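Local coordinates for enterobactin synthetase component F-related protein (Vibrio cholerae serotype O1, PDB 4OXI) that probably activates glycine with ATP as an adenylation enzyme, forming glycyl-adenylate for a lipopolysaccharide modification pathway that gives antimicrobial peptide resistance, at residues H271-S276 with A281-V286; V312-L317 with S504-A509; T491-V496 with T518-Q523. All coordinates share one frame; numbering follows the deposited sequence.

Overall arrangement
The three contacts run from the buried sheet-and-helix part of the chain out to its C-terminal part. Contact 1 is buried, within the beta-alpha-beta unit 257-260, 268-279, 282-285. Contact 2 is about 24 Å from it between centres and joins helix 311-318 to the loop between strands 496-500 and 512-516. Contact 3 lies about 33 Å from contact 2 and 47 Å from contact 1, centre to centre, and involves the loops before and after those same strands. Contact 1 closes before contact 2 opens, while the segments of contacts 2 and 3 alternate. The segments of contact 2 are 187 residues apart, and it probably spans the two domains expected of this family. Contact 3 is local to the C-terminal part.

Contact 1 (H271-S276 with A281-V286); sequences HDIFYS and ACLYVV
Leu283 reaches from strand 282-285 up to helix 268-279 and meets it with both methyls. Its CG is anti to the backbone N (chi1 -173°), which carries the branch toward the helix. Leu283 CD1 goes to the backbone of Asp272, lying 3.5 Å from Asp272 O. Leu283 CD1 is also 4.0 Å from Asp272 CB. The other methyl, Leu283 CD2, lies 3.9 Å from Ile273 CG1. The side chains of Ile273 and Leu283 cross at a slant, so the contact is a touch between branches and not a lengthwise fit. The CB of Ile273 points away from the strand, and this residue also packs on Tyr111 and Ile114 of helix 108-119.

One turn further on, Ser276 faces the start of the strand. Ser276 OG lies 3.8 Å from Leu283 CB. Ser276 OG is hydrogen-bonded to a water, 2.7 Å from the water oxygen. That water donates to Ala281 O at 3.2 Å and so bridges the two residues. On the backbone, Ala281 N donates to Ser276 O at 3.0 Å. This bond closes the short link between helix and strand.

Helix and strand axes pass 8.2 Å apart and run nearly antiparallel, at 157°. This is the second half of a beta-alpha-beta unit, where the helix returns over the sheet to the next parallel strand. The carboxylate of Asp272 turns to another partner: OD2 is hydrogen-bonded to Gln260 NE2.

The chemistry is split along the helix. At Leu283 the contact is apolar, methyls against Ile273 and the helix backbone. Near the turn, Ala281 O has a second partner in Tyr78 OH. The buried polar atoms of Ser276 and Ala281 thus have hydrogen-bond partners right beside an apolar contact.

Contact 2 (V312-L317 with S504-A509); sequences VIELAL and SESGYA
Glu314 OE2 approaches the Tyr508 ring obliquely, 3.2 Å from Tyr508 CD2. One face of the ring is covered by Ser506 CB, 3.7 Å above the plane and over the ring centre. Tyr508 OH is hydrogen-bonded to Ala339 O. Tyr508 follows a type I beta turn, Ser504 to Gly507, and the turn takes the end of Glu314 from helix 311-318. The contact probably joins the large and small domains expected of adenylation enzymes.

Glu314 reaches the turn with its chain extended beyond CG. Both oxygens are then gripped. OE1 takes two bonds from Ser506. Ser506 OG donates to Glu314 OE1 in a very short bond of 2.5 Å. The backbone N of Ser506 adds a longer one on the syn side, 19° out of the carboxylate plane. Glu314 OE2 accepts from Ser504 OG at 2.6 Å through its syn lone pair. Three donors from one turn thus fix the rotation of the carboxylate, and they would be expected to favour its charged form.

The hydroxyl of Ser504 also works inside the turn. While giving its proton to Glu314, it accepts a weak bond from Ser506 N. It accepts a firmer one from Tyr508 N, at 3.2 Å from that nitrogen to Ser504 OG.

Contact 3 (T491-V496 with T518-Q523); sequences TQAHSV and THTQWQ
Thr520 lies against the C-terminal end of helix 480-491, where an ST turn at Thr491 leads the chain out of the helix. The side chain of Thr520 carries nearly all of this small contact. Thr520 CB points toward the other segment and lies 4.1 Å from Thr491 O. The two branches then part. Thr520 OG1 goes to the helix end and donates to Thr491 O at 2.9 Å. The bond is not in line with the carbonyl: the C=O...donor angle is 150°, and the donor is tilted 28° from the carbonyl plane. The torsion explains the choice of branch, because OG1 is anti to the backbone N of Thr520 (chi1 -169°). The methyl CG2 sits between the backbone N and carbonyl carbon of Thr520 itself. Thr520 CG2 meets Ala493 CB at 4.2 Å, a loose carbon contact beside the polar one.

The bond supplies a donor to a carbonyl at the last residue of the helix. The next residue, Gln492, has a positive phi and ends the helical course. The chain then turns into strand 496-500. Thr520 belongs to the loop between strand 512-516 and helix 524-531, so the contact ties the end of one helix to the approach of the next. Trp527 of that second helix touches both Thr491 and Thr520. Nearby, Asp517 binds Ser495 N and His519 N and so links the same two loops.

The hydroxyl of Thr491 is bonded to Val487 O one turn back in the helix. It also closes the ST turn, accepting from Ala493 N at 3.2 Å from that nitrogen to Thr491 OG1.

Contact 1 (H271-S276 with A281-V286)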
loop_
_atom_site.group_PDB
_atom_site.type_symbol
_atom_site.label_atom_id
_atom_site.label_comp_id
_atom_site.label_asym_id
_atom_site.label_seq_id
_atom_site.Cartn_x
_atom_site.Cartn_y
_atom_site.Cartn_z
ATOM N N HIS A 271 -0.361 5.726 4.415
ATOM C CA HIS A 271 0.561 6.505 5.235
ATOM C C HIS A 271 0.639 7.956 4.724
ATOM O O HIS A 271 0.395 8.896 5.489
ATOM C CB HIS A 271 1.924 5.818 5.237
ATOM C CG HIS A 271 3.052 6.684 5.703
ATOM N ND1 HIS A 271 3.753 6.428 6.862
ATOM C CD2 HIS A 271 3.634 7.771 5.144
ATOM C CE1 HIS A 271 4.705 7.329 7.005
ATOM N NE2 HIS A 271 4.661 8.152 5.974
ATOM N N ASP A 272 0.959 8.137 3.440
ATOM C CA ASP A 272 1.103 9.477 2.857
ATOM C C ASP A 272 -0.099 10.351 3.198
ATOM O O ASP A 272 0.044 11.479 3.694
ATOM C CB ASP A 272 1.216 9.418 1.314
ATOM C CG ASP A 272 2.371 8.530 0.817
ATOM O OD1 ASP A 272 3.396 8.400 1.533
ATOM O OD2 ASP A 272 2.262 7.967 -0.315
ATOM N N ILE A 273 -1.286 9.816 2.923
ATOM C CA ILE A 273 -2.535 10.570 3.047
ATOM C C ILE A 273 -2.852 10.985 4.482
ATOM O O ILE A 273 -3.195 12.139 4.737
ATOM C CB ILE A 273 -3.731 9.763 2.477
ATOM C CG1 ILE A 273 -3.578 9.564 0.970
ATOM C CG2 ILE A 273 -5.039 10.456 2.765
ATOM C CD1 ILE A 273 -4.727 8.770 0.339
ATOM N N PHE A 274 -2.748 10.056 5.428
ATOM C CA PHE A 274 -3.177 10.373 6.786
ATOM C C PHE A 274 -2.095 11.026 7.632
ATOM O O PHE A 274 -2.409 11.772 8.563
ATOM C CB PHE A 274 -3.830 9.156 7.454
ATOM C CG PHE A 274 -5.129 8.790 6.814
ATOM C CD1 PHE A 274 -6.278 9.510 7.114
ATOM C CD2 PHE A 274 -5.197 7.777 5.867
ATOM C CE1 PHE A 274 -7.472 9.213 6.502
ATOM C CE2 PHE A 274 -6.393 7.470 5.251
ATOM C CZ PHE A 274 -7.533 8.186 5.566
ATOM N N TYR A 275 -0.836 10.761 7.283
ATOM C CA TYR A 275 0.305 11.466 7.860
ATOM C C TYR A 275 0.179 12.948 7.524
ATOM O O TYR A 275 0.364 13.815 8.374
ATOM C CB TYR A 275 1.572 10.954 7.205
ATOM C CG TYR A 275 2.880 11.225 7.911
ATOM C CD1 TYR A 275 2.939 11.565 9.264
ATOM C CD2 TYR A 275 4.071 11.101 7.216
ATOM C CE1 TYR A 275 4.174 11.775 9.897
ATOM C CE2 TYR A 275 5.281 11.301 7.825
ATOM C CZ TYR A 275 5.337 11.640 9.160
ATOM O OH TYR A 275 6.583 11.837 9.707
ATOM N N SER A 276 -0.124 13.248 6.267
ATOM C CA SER A 276 -0.274 14.641 5.879
ATOM C C SER A 276 -1.479 15.261 6.590
ATOM O O SER A 276 -1.422 16.386 7.077
ATOM C CB SER A 276 -0.432 14.767 4.363
ATOM O OG SER A 276 -0.673 16.124 4.003
ATOM N N ALA A 281 -0.538 19.289 6.856
ATOM C CA ALA A 281 0.437 19.531 5.796
ATOM C C ALA A 281 -0.207 19.485 4.418
ATOM O O ALA A 281 -1.420 19.255 4.309
ATOM C CB ALA A 281 1.568 18.524 5.884
ATOM N N CYS A 282 0.594 19.701 3.364
ATOM C CA CYS A 282 0.072 19.603 2.003
ATOM C C CYS A 282 0.575 18.343 1.324
ATOM O O CYS A 282 1.791 18.070 1.300
ATOM C CB CYS A 282 0.420 20.825 1.142
ATOM S SG CYS A 282 -0.518 20.851 -0.463
ATOM N N LEU A 283 -0.370 17.573 0.787
ATOM C CA LEU A 283 -0.059 16.319 0.102
ATOM C C LEU A 283 0.140 16.618 -1.386
ATOM O O LEU A 283 -0.708 17.256 -2.009
ATOM C CB LEU A 283 -1.203 15.311 0.302
ATOM C CG LEU A 283 -1.038 13.871 -0.182
ATOM C CD1 LEU A 283 0.053 13.147 0.596
ATOM C CD2 LEU A 283 -2.355 13.103 -0.067
ATOM N N TYR A 284 1.263 16.176 -1.947
ATOM C CA TYR A 284 1.522 16.377 -3.368
ATOM C C TYR A 284 1.411 15.054 -4.124
ATOM O O TYR A 284 2.236 14.152 -3.950
ATOM C CB TYR A 284 2.902 17.022 -3.596
ATOM C CG TYR A 284 2.922 18.514 -3.292
ATOM C CD1 TYR A 284 2.972 19.451 -4.320
ATOM C CD2 TYR A 284 2.867 18.984 -1.973
ATOM C CE1 TYR A 284 2.979 20.810 -4.052
ATOM C CE2 TYR A 284 2.874 20.356 -1.693
ATOM C CZ TYR A 284 2.936 21.256 -2.742
ATOM O OH TYR A 284 2.946 22.610 -2.488
ATOM N N VAL A 285 0.389 14.942 -4.965
ATOM C CA VAL A 285 0.183 13.715 -5.732
ATOM C C VAL A 285 1.158 13.610 -6.905
ATOM O O VAL A 285 1.184 14.482 -7.774
ATOM C CB VAL A 285 -1.259 13.653 -6.256
ATOM C CG1 VAL A 285 -1.466 12.417 -7.142
ATOM C CG2 VAL A 285 -2.222 13.641 -5.068
ATOM N N VAL A 286 1.956 12.545 -6.939
ATOM C CA VAL A 286 2.912 12.354 -8.031
ATOM C C VAL A 286 2.178 11.887 -9.278
ATOM O O VAL A 286 1.599 10.802 -9.283
ATOM C CB VAL A 286 3.986 11.324 -7.672
ATOM C CG1 VAL A 286 4.909 11.072 -8.871
ATOM C CG2 VAL A 286 4.791 11.806 -6.459
HETATM O O HOH W 1 -3.233 16.804 3.412
#

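Contact 2 (V312-L317 with S504-A509)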
loop_
_atom_site.group_PDB
_atom_site.type_symbol
_atom_site.label_atom_id
_atom_site.label_comp_id
_atom_site.label_asym_id
_atom_site.label_seq_id
_atom_site.Cartn_x
_atom_site.Cartn_y
_atom_site.Cartn_z
ATOM N N VAL A 312 13.170 3.546 -5.821
ATOM C CA VAL A 312 13.201 4.941 -6.229
ATOM C C VAL A 312 14.620 5.522 -6.184
ATOM O O VAL A 312 14.990 6.333 -7.035
ATOM C CB VAL A 312 12.198 5.749 -5.395
ATOM C CG1 VAL A 312 12.590 7.216 -5.313
ATOM C CG2 VAL A 312 10.797 5.581 -5.989
ATOM N N ILE A 313 15.425 5.073 -5.220
ATOM C CA ILE A 313 16.798 5.562 -5.087
ATOM C C ILE A 313 17.650 5.099 -6.258
ATOM O O ILE A 313 18.441 5.869 -6.800
ATOM C CB ILE A 313 17.465 5.072 -3.795
ATOM C CG1 ILE A 313 16.618 5.451 -2.574
ATOM C CG2 ILE A 313 18.885 5.640 -3.681
ATOM C CD1 ILE A 313 17.042 4.719 -1.282
ATOM N N GLU A 314 17.486 3.840 -6.650
ATOM C CA GLU A 314 18.256 3.299 -7.763
ATOM C C GLU A 314 17.924 4.037 -9.041
ATOM O O GLU A 314 18.812 4.398 -9.818
ATOM C CB GLU A 314 17.968 1.815 -7.941
ATOM C CG GLU A 314 18.708 0.947 -6.958
ATOM C CD GLU A 314 18.764 -0.495 -7.414
ATOM O OE1 GLU A 314 19.834 -1.132 -7.259
ATOM O OE2 GLU A 314 17.738 -0.980 -7.932
ATOM N N LEU A 315 16.633 4.257 -9.249
ATOM C CA LEU A 315 16.155 4.996 -10.407
ATOM C C LEU A 315 16.734 6.411 -10.455
ATOM O O LEU A 315 17.184 6.874 -11.504
ATOM C CB LEU A 315 14.635 5.053 -10.380
ATOM C CG LEU A 315 13.958 5.899 -11.450
ATOM C CD1 LEU A 315 14.404 5.478 -12.850
ATOM C CD2 LEU A 315 12.457 5.757 -11.314
ATOM N N ALA A 316 16.721 7.096 -9.318
ATOM C CA ALA A 316 17.252 8.449 -9.269
ATOM C C ALA A 316 18.744 8.459 -9.620
ATOM O O ALA A 316 19.223 9.399 -10.255
ATOM C CB ALA A 316 17.009 9.067 -7.904
ATOM N N LEU A 317 19.461 7.407 -9.215
ATOM C CA LEU A 317 20.883 7.256 -9.533
ATOM C C LEU A 317 21.120 6.976 -11.010
ATOM O O LEU A 317 22.089 7.475 -11.596
ATOM C CB LEU A 317 21.517 6.148 -8.693
ATOM C CG LEU A 317 21.783 6.546 -7.244
ATOM C CD1 LEU A 317 22.191 5.347 -6.403
ATOM C CD2 LEU A 317 22.839 7.636 -7.192
ATOM N N SER A 504 18.763 -5.534 -10.432
ATOM C CA SER A 504 19.655 -4.390 -10.307
ATOM C C SER A 504 20.811 -4.767 -9.377
ATOM O O SER A 504 20.833 -5.872 -8.825
ATOM C CB SER A 504 18.887 -3.206 -9.739
ATOM O OG SER A 504 18.531 -3.453 -8.390
ATOM N N GLU A 505 21.762 -3.856 -9.186
ATOM C CA GLU A 505 22.893 -4.135 -8.311
ATOM C C GLU A 505 22.456 -4.361 -6.867
ATOM O O GLU A 505 23.159 -5.019 -6.095
ATOM C CB GLU A 505 23.918 -3.008 -8.370
ATOM C CG GLU A 505 24.445 -2.719 -9.763
ATOM C CD GLU A 505 25.469 -1.597 -9.768
ATOM O OE1 GLU A 505 25.526 -0.833 -8.775
ATOM O OE2 GLU A 505 26.220 -1.483 -10.763
ATOM N N SER A 506 21.295 -3.823 -6.500
ATOM C CA SER A 506 20.781 -4.015 -5.149
ATOM C C SER A 506 19.981 -5.304 -5.029
ATOM O O SER A 506 19.480 -5.632 -3.954
ATOM C CB SER A 506 19.926 -2.823 -4.715
ATOM O OG SER A 506 20.590 -1.592 -4.967
ATOM N N GLY A 507 19.863 -6.034 -6.134
ATOM C CA GLY A 507 19.087 -7.262 -6.149
ATOM C C GLY A 507 17.592 -7.063 -6.360
ATOM O O GLY A 507 16.815 -7.997 -6.166
ATOM N N TYR A 508 17.175 -5.861 -6.755
ATOM C CA TYR A 508 15.755 -5.607 -7.001
ATOM C C TYR A 508 15.397 -6.073 -8.412
ATOM O O TYR A 508 16.103 -5.758 -9.370
ATOM C CB TYR A 508 15.401 -4.113 -6.836
ATOM C CG TYR A 508 15.796 -3.473 -5.508
ATOM C CD1 TYR A 508 15.893 -4.223 -4.336
ATOM C CD2 TYR A 508 16.073 -2.111 -5.432
ATOM C CE1 TYR A 508 16.258 -3.627 -3.127
ATOM C CE2 TYR A 508 16.440 -1.508 -4.234
ATOM C CZ TYR A 508 16.530 -2.269 -3.091
ATOM O OH TYR A 508 16.889 -1.674 -1.910
ATOM N N ALA A 509 14.307 -6.830 -8.526
ATOM C CA ALA A 509 13.811 -7.337 -9.809
ATOM C C ALA A 509 12.806 -6.381 -10.417
ATOM O O ALA A 509 11.834 -6.008 -9.766
ATOM C CB ALA A 509 13.159 -8.710 -9.623
#

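Contact 3 (T491-V496 with T518-Q523)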
loop_
_atom_site.group_PDB
_atom_site.type_symbol
_atom_site.label_atom_id
_atom_site.label_comp_id
_atom_site.label_asym_id
_atom_site.label_seq_id
_atom_site.Cartn_x
_atom_site.Cartn_y
_atom_site.Cartn_z
ATOM N N THR A 491 -0.272 -22.092 -20.914
ATOM C CA THR A 491 0.594 -22.875 -21.783
ATOM C C THR A 491 0.294 -24.367 -21.794
ATOM O O THR A 491 0.680 -25.059 -22.734
ATOM C CB THR A 491 2.074 -22.683 -21.431
ATOM O OG1 THR A 491 2.347 -23.281 -20.157
ATOM C CG2 THR A 491 2.414 -21.194 -21.403
ATOM N N GLN A 492 -0.376 -24.862 -20.755
ATOM C CA GLN A 492 -0.622 -26.299 -20.594
ATOM C C GLN A 492 0.684 -27.086 -20.493
ATOM O O GLN A 492 0.694 -28.308 -20.658
ATOM C CB GLN A 492 -1.504 -26.862 -21.728
ATOM C CG GLN A 492 -2.966 -26.400 -21.690
ATOM C CD GLN A 492 -3.647 -26.746 -20.380
ATOM O OE1 GLN A 492 -3.737 -27.918 -20.002
ATOM N NE2 GLN A 492 -4.122 -25.724 -19.670
ATOM N N ALA A 493 1.779 -26.381 -20.212
ATOM C CA ALA A 493 3.085 -27.010 -20.029
ATOM C C ALA A 493 3.134 -27.929 -18.806
ATOM O O ALA A 493 2.444 -27.704 -17.815
ATOM C CB ALA A 493 4.178 -25.943 -19.928
ATOM N N HIS A 494 3.974 -28.953 -18.876
ATOM C CA HIS A 494 4.158 -29.874 -17.764
ATOM C C HIS A 494 5.049 -29.244 -16.704
ATOM O O HIS A 494 4.850 -29.427 -15.502
ATOM C CB HIS A 494 4.809 -31.168 -18.256
ATOM C CG HIS A 494 5.028 -32.176 -17.171
ATOM N ND1 HIS A 494 6.215 -32.282 -16.477
ATOM C CD2 HIS A 494 4.199 -33.110 -16.643
ATOM C CE1 HIS A 494 6.113 -33.242 -15.574
ATOM N NE2 HIS A 494 4.899 -33.760 -15.653
ATOM N N SER A 495 6.044 -28.501 -17.169
ATOM C CA SER A 495 7.043 -27.920 -16.293
ATOM C C SER A 495 7.163 -26.409 -16.557
ATOM O O SER A 495 7.223 -25.971 -17.715
ATOM C CB SER A 495 8.374 -28.641 -16.517
ATOM O OG SER A 495 9.418 -28.021 -15.793
ATOM N N VAL A 496 7.164 -25.614 -15.485
ATOM C CA VAL A 496 7.182 -24.148 -15.586
ATOM C C VAL A 496 7.950 -23.547 -14.414
ATOM O O VAL A 496 7.735 -23.942 -13.270
ATOM C CB VAL A 496 5.761 -23.547 -15.525
ATOM C CG1 VAL A 496 5.828 -22.035 -15.425
ATOM C CG2 VAL A 496 4.925 -23.947 -16.715
ATOM N N THR A 518 10.059 -28.180 -23.265
ATOM C CA THR A 518 10.212 -28.214 -24.718
ATOM C C THR A 518 9.130 -29.047 -25.413
ATOM O O THR A 518 9.168 -29.217 -26.635
ATOM C CB THR A 518 11.591 -28.777 -25.104
ATOM O OG1 THR A 518 11.829 -29.982 -24.360
ATOM C CG2 THR A 518 12.697 -27.774 -24.785
ATOM N N HIS A 519 8.164 -29.553 -24.649
ATOM C CA HIS A 519 7.125 -30.426 -25.210
ATOM C C HIS A 519 5.829 -29.704 -25.521
ATOM O O HIS A 519 4.912 -30.286 -26.097
ATOM C CB HIS A 519 6.815 -31.572 -24.252
ATOM C CG HIS A 519 8.029 -32.321 -23.826
ATOM N ND1 HIS A 519 8.485 -32.320 -22.523
ATOM C CD2 HIS A 519 8.912 -33.063 -24.537
ATOM C CE1 HIS A 519 9.585 -33.049 -22.448
ATOM N NE2 HIS A 519 9.867 -33.509 -23.654
ATOM N N THR A 520 5.735 -28.444 -25.121
ATOM C CA THR A 520 4.501 -27.711 -25.310
ATOM C C THR A 520 4.606 -26.909 -26.600
ATOM O O THR A 520 5.682 -26.404 -26.935
ATOM C CB THR A 520 4.181 -26.815 -24.083
ATOM O OG1 THR A 520 2.844 -26.304 -24.186
ATOM C CG2 THR A 520 5.166 -25.664 -23.979
ATOM N N GLN A 521 3.507 -26.822 -27.344
ATOM C CA GLN A 521 3.531 -26.114 -28.618
ATOM C C GLN A 521 3.892 -24.647 -28.423
ATOM O O GLN A 521 3.227 -23.937 -27.681
ATOM C CB GLN A 521 2.188 -26.222 -29.334
ATOM C CG GLN A 521 2.248 -25.651 -30.745
ATOM C CD GLN A 521 0.879 -25.478 -31.367
ATOM O OE1 GLN A 521 -0.117 -26.016 -30.869
ATOM N NE2 GLN A 521 0.819 -24.719 -32.463
ATOM N N TRP A 522 4.945 -24.196 -29.090
ATOM C CA TRP A 522 5.457 -22.846 -28.874
ATOM C C TRP A 522 4.524 -21.785 -29.473
ATOM O O TRP A 522 4.526 -21.561 -30.680
ATOM C CB TRP A 522 6.856 -22.749 -29.468
ATOM C CG TRP A 522 7.584 -21.468 -29.221
ATOM C CD1 TRP A 522 7.821 -20.465 -30.125
ATOM C CD2 TRP A 522 8.218 -21.066 -28.003
ATOM N NE1 TRP A 522 8.554 -19.459 -29.537
ATOM C CE2 TRP A 522 8.805 -19.802 -28.232
ATOM C CE3 TRP A 522 8.333 -21.645 -26.732
ATOM C CZ2 TRP A 522 9.503 -19.111 -27.237
ATOM C CZ3 TRP A 522 9.026 -20.956 -25.745
ATOM C CH2 TRP A 522 9.602 -19.704 -26.003
ATOM N N GLN A 523 3.718 -21.145 -28.623
ATOM C CA GLN A 523 2.810 -20.086 -29.064
ATOM C C GLN A 523 2.905 -18.871 -28.145
ATOM O O GLN A 523 1.928 -18.531 -27.467
ATOM C CB GLN A 523 1.360 -20.583 -29.047
ATOM C CG GLN A 523 1.111 -21.887 -29.777
ATOM C CD GLN A 523 -0.326 -22.345 -29.657
ATOM O OE1 GLN A 523 -0.700 -23.025 -28.694
ATOM N NE2 GLN A 523 -1.146 -21.972 -30.634
#